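Local coordinates for protein exosome subunit (Archaeoglobus fulgidus, PDB 2OGK) that is of unknown function, belonging to an archaeal family that resembles RNA-binding proteins in structure but is thought unlikely to bind RNA, at residues 11-16 against 117-122. Sequence-based numbering, arbitrary orientation.
Sequences VSAVVH and DPIAVK
Ser12 and Ala120 form a hydrogen-bonded pair between antiparallel strands 5-15 and 118-126, the first of which is the central strand of a five-stranded sheet. Ser12 N donates to Ala120 O (2.8 Å), nearly straight at 163°. Ala120 N returns a more bent bond to Ser12 O (2.7 Å). Val11 and Val121 follow as a non-hydrogen-bonded pair, their side chains running alongside each other with CG2 of each turned to the other (4.1 Å). On this same apolar face Val11 CG1, set anti to its own nitrogen (chi1 173°), meets Ile119 CG2 at 3.7 Å, while Ile119 CG1 turns to Ala13 CB. Helix 21-29 packs against this side, Ile28 touching both Ala13 and Ile119, and Phe32 and Leu31 extend the apolar layer. The face carrying Ser12 and Ala120 is more polar. Here the Lys122 chain, bent at chi2 and chi4, folds back and across toward strand 5-15, bringing NZ to Ser12 OG (2.9 Å), with weak bonds to Ala120 O and Arg10 O besides. A leucine in place of Lys122 would probably leave the Ser12 hydroxyl without this donor and free to turn about its CA-CB bond. Beyond Ala13 the strands splay apart, and the CA atoms of Val14 and Asp117 are 7.5 Å from each other. Past this point the His16 ring and the Asp117 carboxylate approach each other, one from the end of strand 5-15 and the other from the start of strand 118-126. Lys102 joins the two segments by a salt bridge to Asp117 OD2 and a hydrogen bond to Val14 O. Asp117 OD1 stands 3.6 Å from His16 NE2, the ring and carboxylate planes inclined by 51°.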
loop_
_atom_site.group_PDB
_atom_site.type_symbol
_atom_site.label_atom_id
_atom_site.label_comp_id
_atom_site.label_asym_id
_atom_site.label_seq_id
_atom_site.Cartn_x
_atom_site.Cartn_y
_atom_site.Cartn_z
ATOM N N VAL D 11 -5.255 10.419 -1.739
ATOM C CA VAL D 11 -5.439 10.645 -0.303
ATOM C C VAL D 11 -6.689 9.903 0.151
ATOM O O VAL D 11 -7.795 10.219 -0.275
ATOM C CB VAL D 11 -5.615 12.150 0.020
ATOM C CG1 VAL D 11 -5.980 12.326 1.474
ATOM C CG2 VAL D 11 -4.330 12.910 -0.286
ATOM N N SER D 12 -6.512 8.921 1.025
ATOM C CA SER D 12 -7.642 8.143 1.490
ATOM C C SER D 12 -7.697 7.868 2.982
ATOM O O SER D 12 -6.697 7.935 3.696
ATOM C CB SER D 12 -7.681 6.826 0.732
ATOM O OG SER D 12 -6.383 6.270 0.689
ATOM N N ALA D 13 -8.909 7.556 3.428
ATOM C CA ALA D 13 -9.205 7.244 4.819
ATOM C C ALA D 13 -10.428 6.332 4.836
ATOM O O ALA D 13 -11.110 6.169 3.822
ATOM C CB ALA D 13 -9.489 8.520 5.595
ATOM N N VAL D 14 -10.687 5.726 5.987
ATOM C CA VAL D 14 -11.831 4.841 6.142
ATOM C C VAL D 14 -12.771 5.394 7.208
ATOM O O VAL D 14 -12.340 6.063 8.158
ATOM C CB VAL D 14 -11.388 3.415 6.526
ATOM C CG1 VAL D 14 -12.569 2.610 7.020
ATOM C CG2 VAL D 14 -10.789 2.733 5.323
ATOM N N VAL D 15 -14.060 5.123 7.029
ATOM C CA VAL D 15 -15.083 5.578 7.958
ATOM C C VAL D 15 -15.756 4.360 8.570
ATOM O O VAL D 15 -16.351 3.540 7.866
ATOM C CB VAL D 15 -16.148 6.439 7.248
ATOM C CG1 VAL D 15 -16.982 7.167 8.272
ATOM C CG2 VAL D 15 -15.479 7.433 6.319
ATOM N N HIS D 16 -15.644 4.250 9.888
ATOM C CA HIS D 16 -16.236 3.141 10.619
ATOM C C HIS D 16 -17.680 3.450 11.035
ATOM O O HIS D 16 -18.090 4.613 11.084
ATOM C CB HIS D 16 -15.381 2.824 11.848
ATOM C CG HIS D 16 -13.948 2.537 11.525
ATOM N ND1 HIS D 16 -13.565 1.503 10.697
ATOM C CD2 HIS D 16 -12.806 3.153 11.909
ATOM C CE1 HIS D 16 -12.249 1.495 10.585
ATOM N NE2 HIS D 16 -11.764 2.486 11.310
ATOM N N ASP D 117 -5.230 3.304 11.937
ATOM C CA ASP D 117 -6.254 3.929 11.112
ATOM C C ASP D 117 -5.832 5.364 10.822
ATOM O O ASP D 117 -6.192 6.305 11.546
ATOM C CB ASP D 117 -7.620 3.878 11.809
ATOM C CG ASP D 117 -8.714 4.605 11.031
ATOM O OD1 ASP D 117 -8.968 4.265 9.856
ATOM O OD2 ASP D 117 -9.331 5.524 11.610
ATOM N N PRO D 118 -5.028 5.544 9.761
ATOM C CA PRO D 118 -4.543 6.861 9.366
ATOM C C PRO D 118 -5.151 7.307 8.046
ATOM O O PRO D 118 -6.065 6.668 7.512
ATOM C CB PRO D 118 -3.057 6.615 9.220
ATOM C CG PRO D 118 -3.079 5.306 8.467
ATOM C CD PRO D 118 -4.175 4.496 9.166
ATOM N N ILE D 119 -4.619 8.418 7.540
ATOM C CA ILE D 119 -5.020 8.982 6.257
ATOM C C ILE D 119 -3.841 8.673 5.334
ATOM O O ILE D 119 -2.748 9.223 5.493
ATOM C CB ILE D 119 -5.249 10.518 6.350
ATOM C CG1 ILE D 119 -6.483 10.802 7.229
ATOM C CG2 ILE D 119 -5.431 11.113 4.947
ATOM C CD1 ILE D 119 -6.783 12.280 7.479
ATOM N N ALA D 120 -4.066 7.761 4.396
ATOM C CA ALA D 120 -3.038 7.346 3.460
ATOM C C ALA D 120 -2.855 8.327 2.312
ATOM O O ALA D 120 -3.812 8.730 1.655
ATOM C CB ALA D 120 -3.366 5.966 2.913
ATOM N N VAL D 121 -1.603 8.689 2.069
ATOM C CA VAL D 121 -1.260 9.611 1.001
ATOM C C VAL D 121 -0.213 8.999 0.078
ATOM O O VAL D 121 0.971 9.037 0.393
ATOM C CB VAL D 121 -0.678 10.926 1.575
ATOM C CG1 VAL D 121 -0.361 11.904 0.448
ATOM C CG2 VAL D 121 -1.659 11.539 2.565
ATOM N N LYS D 122 -0.637 8.418 -1.043
ATOM C CA LYS D 122 0.323 7.862 -1.995
ATOM C C LYS D 122 0.612 8.935 -3.038
ATOM O O LYS D 122 -0.184 9.845 -3.249
ATOM C CB LYS D 122 -0.198 6.617 -2.737
ATOM C CG LYS D 122 -1.527 6.071 -2.319
ATOM C CD LYS D 122 -1.450 5.309 -1.019
ATOM C CE LYS D 122 -2.861 5.073 -0.463
ATOM N NZ LYS D 122 -3.674 6.349 -0.227
#